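ORF14 (Streptomyces clavuligerus, PDB 2WPX) is a tandem GNAT protein of the clavulanic acid biosynthesis pathway that binds acetyl-CoA and probably acts as an acyltransferase. Local coordinates at residues 236-241 against 285-290; 43-48 against 231-236. All coordinates share one frame; numbering follows the deposited sequence.

Interaction 1: 236-241 against 285-290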
ATOM      1  N   TYR A 236       6.190  -9.187  -9.942  1.00 14.37           N
ATOM      2  CA  TYR A 236       6.193  -9.534 -11.365  1.00 15.68           C
ATOM      3  C   TYR A 236       6.216  -8.240 -12.186  1.00 15.39           C
ATOM      4  O   TYR A 236       5.373  -7.339 -11.961  1.00 15.20           O
ATOM      5  CB  TYR A 236       4.970 -10.384 -11.740  1.00 16.84           C
ATOM      6  CG  TYR A 236       4.936 -11.747 -11.125  1.00 18.82           C
ATOM      7  CD1 TYR A 236       4.442 -11.947  -9.807  1.00 20.02           C
ATOM      8  CD2 TYR A 236       5.388 -12.857 -11.829  1.00 20.23           C
ATOM      9  CE1 TYR A 236       4.400 -13.199  -9.240  1.00 17.77           C
ATOM     10  CE2 TYR A 236       5.345 -14.122 -11.247  1.00 17.64           C
ATOM     11  CZ  TYR A 236       4.865 -14.264  -9.966  1.00 17.42           C
ATOM     12  OH  TYR A 236       4.810 -15.479  -9.406  1.00 20.14           O
ATOM     13  N   HIS A 237       7.186  -8.124 -13.100  1.00 14.28           N
ATOM     14  CA  HIS A 237       7.380  -6.882 -13.864  1.00 13.73           C
ATOM     15  C   HIS A 237       7.340  -7.103 -15.376  1.00 13.95           C
ATOM     16  O   HIS A 237       7.862  -8.082 -15.872  1.00 13.78           O
ATOM     17  CB  HIS A 237       8.708  -6.230 -13.521  1.00 12.48           C
ATOM     18  CG  HIS A 237       8.865  -5.934 -12.069  1.00 15.60           C
ATOM     19  ND1 HIS A 237       9.316  -6.876 -11.166  1.00 19.47           N
ATOM     20  CD2 HIS A 237       8.611  -4.811 -11.348  1.00 16.45           C
ATOM     21  CE1 HIS A 237       9.356  -6.337  -9.959  1.00 17.40           C
ATOM     22  NE2 HIS A 237       8.950  -5.080 -10.046  1.00 18.73           N
ATOM     23  N   THR A 238       6.660  -6.202 -16.071  1.00 13.15           N
ATOM     24  CA  THR A 238       6.731  -6.086 -17.515  1.00 12.76           C
ATOM     25  C   THR A 238       7.128  -4.650 -17.850  1.00 12.03           C
ATOM     26  O   THR A 238       6.651  -3.699 -17.244  1.00 11.25           O
ATOM     27  CB  THR A 238       5.389  -6.381 -18.155  1.00 13.73           C
ATOM     28  OG1 THR A 238       5.004  -7.722 -17.812  1.00 15.30           O
ATOM     29  CG2 THR A 238       5.480  -6.210 -19.713  1.00 13.11           C
ATOM     30  N   GLY A 239       8.056  -4.511 -18.776  1.00 12.44           N
ATOM     31  CA  GLY A 239       8.534  -3.208 -19.211  1.00 11.83           C
ATOM     32  C   GLY A 239       8.460  -3.057 -20.722  1.00 12.50           C
ATOM     33  O   GLY A 239       8.463  -4.032 -21.470  1.00 12.80           O
ATOM     34  N   ALA A 240       8.322  -1.820 -21.183  1.00 12.83           N
ATOM     35  CA  ALA A 240       8.300  -1.621 -22.612  1.00 14.12           C
ATOM     36  C   ALA A 240       9.529  -0.833 -22.978  1.00 14.04           C
ATOM     37  O   ALA A 240       9.783   0.220 -22.389  1.00 13.11           O
ATOM     38  CB  ALA A 240       7.065  -0.885 -23.034  1.00 14.07           C
ATOM     39  N   VAL A 241      10.300  -1.349 -23.932  1.00 14.86           N
ATOM     40  CA  VAL A 241      11.492  -0.624 -24.350  1.00 16.59           C
ATOM     41  C   VAL A 241      11.290  -0.000 -25.701  1.00 17.05           C
ATOM     42  O   VAL A 241      10.769  -0.647 -26.588  1.00 18.66           O
ATOM     43  CB  VAL A 241      12.774  -1.506 -24.376  1.00 17.59           C
ATOM     44  CG1 VAL A 241      13.943  -0.686 -24.931  1.00 17.49           C
ATOM     45  CG2 VAL A 241      13.113  -2.008 -22.962  1.00 15.58           C
ATOM     46  N   LYS A 285      -0.370  -3.626 -18.586  1.00 15.95           N
ATOM     47  CA  LYS A 285      -1.153  -4.325 -17.546  1.00 16.87           C
ATOM     48  C   LYS A 285      -1.590  -5.704 -17.960  1.00 16.39           C
ATOM     49  O   LYS A 285      -1.554  -6.640 -17.143  1.00 15.55           O
ATOM     50  CB  LYS A 285      -2.374  -3.530 -17.085  1.00 18.14           C
ATOM     51  CG  LYS A 285      -2.022  -2.290 -16.360  1.00 18.81           C
ATOM     52  CD  LYS A 285      -3.293  -1.504 -16.195  1.00 24.05           C
ATOM     53  CE  LYS A 285      -3.323  -0.793 -14.855  1.00 26.55           C
ATOM     54  NZ  LYS A 285      -2.601   0.439 -15.097  1.00 26.31           N
ATOM     55  N   LEU A 286      -1.979  -5.839 -19.235  1.00 17.35           N
ATOM     56  CA  LEU A 286      -2.467  -7.112 -19.725  1.00 17.56           C
ATOM     57  C   LEU A 286      -1.326  -8.080 -19.890  1.00 17.19           C
ATOM     58  O   LEU A 286      -1.470  -9.248 -19.517  1.00 17.92           O
ATOM     59  CB  LEU A 286      -3.221  -6.966 -21.024  1.00 19.26           C
ATOM     60  CG  LEU A 286      -4.628  -6.444 -20.806  1.00 19.08           C
ATOM     61  CD1 LEU A 286      -5.119  -6.064 -22.171  1.00 18.44           C
ATOM     62  CD2 LEU A 286      -5.530  -7.516 -20.200  1.00 13.04           C
ATOM     63  N   ALA A 287      -0.191  -7.625 -20.425  1.00 15.97           N
ATOM     64  CA  ALA A 287       0.956  -8.537 -20.535  1.00 15.82           C
ATOM     65  C   ALA A 287       1.446  -8.937 -19.142  1.00 14.91           C
ATOM     66  O   ALA A 287       1.746 -10.100 -18.919  1.00 15.61           O
ATOM     67  CB  ALA A 287       2.146  -7.883 -21.371  1.00 14.97           C
ATOM     68  N   ASN A 288       1.546  -7.982 -18.212  1.00 14.46           N
ATOM     69  CA  ASN A 288       1.974  -8.336 -16.840  1.00 15.36           C
ATOM     70  C   ASN A 288       0.984  -9.254 -16.107  1.00 15.70           C
ATOM     71  O   ASN A 288       1.395 -10.110 -15.339  1.00 16.25           O
ATOM     72  CB  ASN A 288       2.226  -7.102 -15.981  1.00 14.84           C
ATOM     73  CG  ASN A 288       3.338  -7.329 -14.933  1.00 16.65           C
ATOM     74  OD1 ASN A 288       3.235  -6.848 -13.791  1.00 20.26           O
ATOM     75  ND2 ASN A 288       4.401  -8.053 -15.320  1.00 10.39           N
ATOM     76  N   LEU A 289      -0.313  -9.058 -16.322  1.00 15.43           N
ATOM     77  CA  LEU A 289      -1.282  -9.938 -15.697  1.00 16.17           C
ATOM     78  C   LEU A 289      -1.105 -11.358 -16.246  1.00 16.34           C
ATOM     79  O   LEU A 289      -1.113 -12.335 -15.521  1.00 17.07           O
ATOM     80  CB  LEU A 289      -2.709  -9.440 -15.889  1.00 16.89           C
ATOM     81  CG  LEU A 289      -3.823 -10.270 -15.189  1.00 18.84           C
ATOM     82  CD1 LEU A 289      -3.674 -10.176 -13.716  1.00 17.92           C
ATOM     83  CD2 LEU A 289      -5.256  -9.874 -15.596  1.00 15.53           C
ATOM     84  N   GLU A 290      -0.894 -11.479 -17.535  1.00 16.24           N
ATOM     85  CA  GLU A 290      -0.788 -12.794 -18.072  1.00 16.40           C
ATOM     86  C   GLU A 290       0.432 -13.482 -17.472  1.00 16.31           C
ATOM     87  O   GLU A 290       0.436 -14.709 -17.258  1.00 17.11           O
ATOM     88  CB  GLU A 290      -0.654 -12.713 -19.575  1.00 16.46           C
ATOM     89  CG  GLU A 290      -0.629 -14.055 -20.253  1.00 14.67           C
ATOM     90  CD  GLU A 290      -0.252 -13.895 -21.731  1.00 15.35           C
ATOM     91  OE1 GLU A 290       0.751 -13.239 -22.059  1.00 10.71           O
ATOM     92  OE2 GLU A 290      -0.982 -14.399 -22.574  1.00 17.31           O
TER
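Thr238 and Asn288 meet side against side where helix 280-295 lies over strand 234-242, their side chains sliding past each other in opposite directions. This is the tight part of the contact. The axes of the two short segments come within 7.7 Å of each other, at 146° between their N-to-C directions, and the CA atoms of Thr238 and Asn288 are 5.3 Å apart. Thr238 sets OG1 beside its own backbone N (chi1 -60°), which points the hydroxyl at the backbone and CB of Asn288: OG1 lies 3.2 Å from Asn288 CA and 3.4 Å from Asn288 CB. The Asn288 side chain then reaches down to the strand backbone, its CG 3.6 Å from Tyr236 O, and its buried amide sits against the polar atoms of Tyr236 and Thr238. Tyr236 adds its CB beside the Asn288 side chain, but its ring swings away, meets Tyr291 edge-to-face and hydrogen-bonds through OH to Glu296. On the looser side Thr238 CG2 and Ala287 CB touch as methyls at 4.1 Å, and Ala287 is partly open to solvent. Further along, the strand draws away from 285-290: the side chain of Ala240 comes no closer than 8.7 Å, and packs instead on Leu284, one turn earlier in the helix than Asn288. Lys285 points away from the strand and packs on helix 311-319. The strand itself runs between strands 180-185 and 247-256, and Asn288 also touches Thr252 and Val254 of the latter, so the helix packs across neighbouring strands, as helices do on the central sheet of a GNAT fold.

Interaction 2: 43-48 against 231-236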
ATOM      1  N   ASN A  43       0.654 -13.537   7.748  1.00 15.65           N
ATOM      2  CA  ASN A  43       1.572 -13.552   8.888  1.00 15.90           C
ATOM      3  C   ASN A  43       3.034 -13.428   8.557  1.00 16.02           C
ATOM      4  O   ASN A  43       3.777 -12.783   9.286  1.00 16.21           O
ATOM      5  CB  ASN A  43       1.282 -14.783   9.748  1.00 15.12           C
ATOM      6  CG  ASN A  43      -0.072 -14.660  10.426  1.00 17.19           C
ATOM      7  OD1 ASN A  43      -0.658 -13.610  10.377  1.00 16.23           O
ATOM      8  ND2 ASN A  43      -0.562 -15.710  11.039  1.00 21.11           N
ATOM      9  N   VAL A  44       3.450 -14.056   7.465  1.00 15.91           N
ATOM     10  CA  VAL A  44       4.790 -13.823   6.937  1.00 15.12           C
ATOM     11  C   VAL A  44       5.019 -12.347   6.631  1.00 14.78           C
ATOM     12  O   VAL A  44       5.961 -11.722   7.144  1.00 13.61           O
ATOM     13  CB  VAL A  44       5.033 -14.726   5.706  1.00 16.12           C
ATOM     14  CG1 VAL A  44       6.479 -14.482   5.060  1.00 13.59           C
ATOM     15  CG2 VAL A  44       4.834 -16.226   6.161  1.00 13.74           C
ATOM     16  N   ASP A  45       4.132 -11.780   5.807  1.00 14.89           N
ATOM     17  CA  ASP A  45       4.164 -10.340   5.520  1.00 13.13           C
ATOM     18  C   ASP A  45       4.200  -9.511   6.806  1.00 12.97           C
ATOM     19  O   ASP A  45       5.071  -8.637   6.995  1.00 11.94           O
ATOM     20  CB  ASP A  45       2.947 -10.006   4.668  1.00 13.69           C
ATOM     21  CG  ASP A  45       2.881  -8.566   4.249  1.00 14.20           C
ATOM     22  OD1 ASP A  45       1.747  -8.096   4.023  1.00 12.61           O
ATOM     23  OD2 ASP A  45       3.939  -7.907   4.108  1.00 20.88           O
ATOM     24  N   MET A  46       3.261  -9.774   7.718  1.00 12.70           N
ATOM     25  CA  MET A  46       3.157  -8.916   8.906  1.00 12.63           C
ATOM     26  C   MET A  46       4.386  -8.963   9.813  1.00 11.88           C
ATOM     27  O   MET A  46       4.880  -7.926  10.246  1.00 11.26           O
ATOM     28  CB  MET A  46       1.905  -9.207   9.731  1.00 11.59           C
ATOM     29  CG  MET A  46       0.592  -8.848   9.055  1.00 15.91           C
ATOM     30  SD  MET A  46       0.387  -7.239   8.228  1.00 20.64           S
ATOM     31  CE  MET A  46       0.992  -6.161   9.404  1.00 12.64           C
ATOM     32  N   VAL A  47       4.841 -10.176  10.102  1.00 10.78           N
ATOM     33  CA  VAL A  47       5.935 -10.346  11.003  1.00 10.83           C
ATOM     34  C   VAL A  47       7.178  -9.781  10.358  1.00 11.96           C
ATOM     35  O   VAL A  47       8.001  -9.171  11.032  1.00 13.26           O
ATOM     36  CB  VAL A  47       6.146 -11.835  11.427  1.00 11.44           C
ATOM     37  CG1 VAL A  47       7.485 -11.965  12.249  1.00  9.03           C
ATOM     38  CG2 VAL A  47       4.911 -12.355  12.215  1.00  7.00           C
ATOM     39  N   GLY A  48       7.322  -9.949   9.055  1.00 11.34           N
ATOM     40  CA  GLY A  48       8.460  -9.354   8.406  1.00 12.01           C
ATOM     41  C   GLY A  48       8.295  -7.856   8.414  1.00 13.30           C
ATOM     42  O   GLY A  48       9.305  -7.152   8.372  1.00 13.93           O
ATOM     43  N   ARG A 231       9.538  -9.727   3.783  1.00 11.11           N
ATOM     44  CA  ARG A 231       8.140  -9.905   4.062  1.00 13.44           C
ATOM     45  C   ARG A 231       7.527 -11.078   3.259  1.00 12.86           C
ATOM     46  O   ARG A 231       6.364 -11.324   3.356  1.00 14.33           O
ATOM     47  CB  ARG A 231       7.406  -8.569   3.856  1.00 13.88           C
ATOM     48  CG  ARG A 231       7.757  -7.625   5.032  1.00 16.26           C
ATOM     49  CD  ARG A 231       7.342  -6.162   4.797  1.00 15.29           C
ATOM     50  NE  ARG A 231       5.934  -6.068   4.534  1.00 20.18           N
ATOM     51  CZ  ARG A 231       5.275  -4.912   4.479  1.00 23.36           C
ATOM     52  NH1 ARG A 231       5.924  -3.773   4.747  1.00 21.99           N
ATOM     53  NH2 ARG A 231       3.978  -4.904   4.204  1.00 19.21           N
ATOM     54  N   GLY A 232       8.335 -11.825   2.529  1.00 12.47           N
ATOM     55  CA  GLY A 232       7.847 -12.995   1.789  1.00 14.79           C
ATOM     56  C   GLY A 232       7.035 -12.621   0.548  1.00 15.49           C
ATOM     57  O   GLY A 232       6.280 -13.445   0.023  1.00 15.16           O
ATOM     58  N   ARG A 233       7.151 -11.352   0.131  1.00 14.71           N
ATOM     59  CA  ARG A 233       6.464 -10.863  -1.054  1.00 15.43           C
ATOM     60  C   ARG A 233       7.297 -11.126  -2.309  1.00 15.32           C
ATOM     61  O   ARG A 233       8.510 -10.891  -2.329  1.00 13.92           O
ATOM     62  CB  ARG A 233       6.204  -9.352  -0.940  1.00 14.84           C
ATOM     63  CG  ARG A 233       5.057  -9.042  -0.017  1.00 15.76           C
ATOM     64  CD  ARG A 233       4.918  -7.590   0.216  1.00 14.57           C
ATOM     65  NE  ARG A 233       3.731  -7.323   1.029  1.00 15.82           N
ATOM     66  CZ  ARG A 233       2.543  -7.075   0.488  1.00 18.03           C
ATOM     67  NH1 ARG A 233       2.406  -7.084  -0.835  1.00 16.13           N
ATOM     68  NH2 ARG A 233       1.503  -6.832   1.249  1.00 14.78           N
ATOM     69  N   ARG A 234       6.603 -11.547  -3.356  1.00 14.98           N
ATOM     70  CA  ARG A 234       7.155 -11.840  -4.647  1.00 16.16           C
ATOM     71  C   ARG A 234       6.623 -10.771  -5.626  1.00 16.63           C
ATOM     72  O   ARG A 234       5.481 -10.315  -5.481  1.00 17.32           O
ATOM     73  CB  ARG A 234       6.455 -13.125  -5.059  1.00 18.32           C
ATOM     74  CG  ARG A 234       7.218 -14.111  -5.694  1.00 19.10           C
ATOM     75  CD  ARG A 234       6.760 -15.476  -5.176  1.00 23.27           C
ATOM     76  NE  ARG A 234       5.394 -15.973  -5.394  1.00 25.76           N
ATOM     77  CZ  ARG A 234       4.629 -16.505  -4.411  1.00 26.94           C
ATOM     78  NH1 ARG A 234       5.040 -16.501  -3.136  1.00 23.10           N
ATOM     79  NH2 ARG A 234       3.444 -17.031  -4.670  1.00 20.99           N
ATOM     80  N   ALA A 235       7.360 -10.446  -6.694  1.00 15.83           N
ATOM     81  CA  ALA A 235       6.847  -9.427  -7.615  1.00 15.30           C
ATOM     82  C   ALA A 235       6.991  -9.817  -9.083  1.00 15.38           C
ATOM     83  O   ALA A 235       7.777 -10.706  -9.420  1.00 16.21           O
ATOM     84  CB  ALA A 235       7.494  -8.059  -7.328  1.00 14.02           C
ATOM     85  N   TYR A 236       6.190  -9.187  -9.942  1.00 14.37           N
ATOM     86  CA  TYR A 236       6.193  -9.534 -11.365  1.00 15.68           C
ATOM     87  C   TYR A 236       6.216  -8.240 -12.186  1.00 15.39           C
ATOM     88  O   TYR A 236       5.373  -7.339 -11.961  1.00 15.20           O
ATOM     89  CB  TYR A 236       4.970 -10.384 -11.740  1.00 16.84           C
ATOM     90  CG  TYR A 236       4.936 -11.747 -11.125  1.00 18.82           C
ATOM     91  CD1 TYR A 236       4.442 -11.947  -9.807  1.00 20.02           C
ATOM     92  CD2 TYR A 236       5.388 -12.857 -11.829  1.00 20.23           C
ATOM     93  CE1 TYR A 236       4.400 -13.199  -9.240  1.00 17.77           C
ATOM     94  CE2 TYR A 236       5.345 -14.122 -11.247  1.00 17.64           C
ATOM     95  CZ  TYR A 236       4.865 -14.264  -9.966  1.00 17.42           C
ATOM     96  OH  TYR A 236       4.810 -15.479  -9.406  1.00 20.14           O
TER
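Asp45 holds CG trans to its backbone N (chi1 -178°), which swings its carboxylate out from helix 43-51 between Arg231, whose chain bends about CG-CD (chi3 57°), and Arg233, which runs extended from CG to NE. Both arginines grip it side-on with NE and NH2, but differently. Arg231 gives both nitrogens to one oxygen, NE at 2.7 Å and NH2 at 3.0 Å from Asp45 OD2, with its guanidinium nearly coplanar with the carboxylate. Arg233 stands at 76° to that carboxylate and divides its bonds, NE to Asp45 OD2 at 3.1 Å and NH2 to Asp45 OD1 at 3.1 Å, each arriving from above the carboxylate plane. OD2 therefore accepts three N-H groups, and the two cations probably keep this buried acid ionised. Arg233 NH1 is hydrogen-bonded to Ser255, which probably helps fix the guanidinium. Beneath the charges the backbones close in. Because Gly48 has no side chain, the backbone of Arg231 can lie against it, and Arg231 CG comes to 3.4 Å from Gly48 C; on the exposed side Val44 CG1 rests 3.6 Å from Arg231 O and against Gly232. Gly232 takes a positive phi in a Schellman motif that ends helix 222-230, turning the chain from that helix toward strand 234-242. Behind helix 43-51, Met46 and Val47 pack on helix 18-33. Away from the acetyl-CoA site, one acid shared by two arginines forms a salt-bridge network between the two acetyltransferase family regions, joining an N-terminal helix to the turn leading into a C-terminal strand, in keeping with the tandem GNAT architecture.

From the N terminus, residues 43-48 come first and wait through 182 residues, which include the acetyl-CoA site, until 231-236 returns to them: interaction 2 closes this long loop between the N-terminal and C-terminal acetyltransferase regions. The chain then runs straight on through Tyr236, which belongs to both ranges, into 236-241. Interaction 1 opens there and closes after only 43 residues, when 285-290 comes back over the strand. The two loops follow in series, neither crossing nor enclosing the other, and their centres lie about 21 Å apart. Strand 234-242 connects them: its leading turn is anchored to helix 43-51, its middle to helix 280-295.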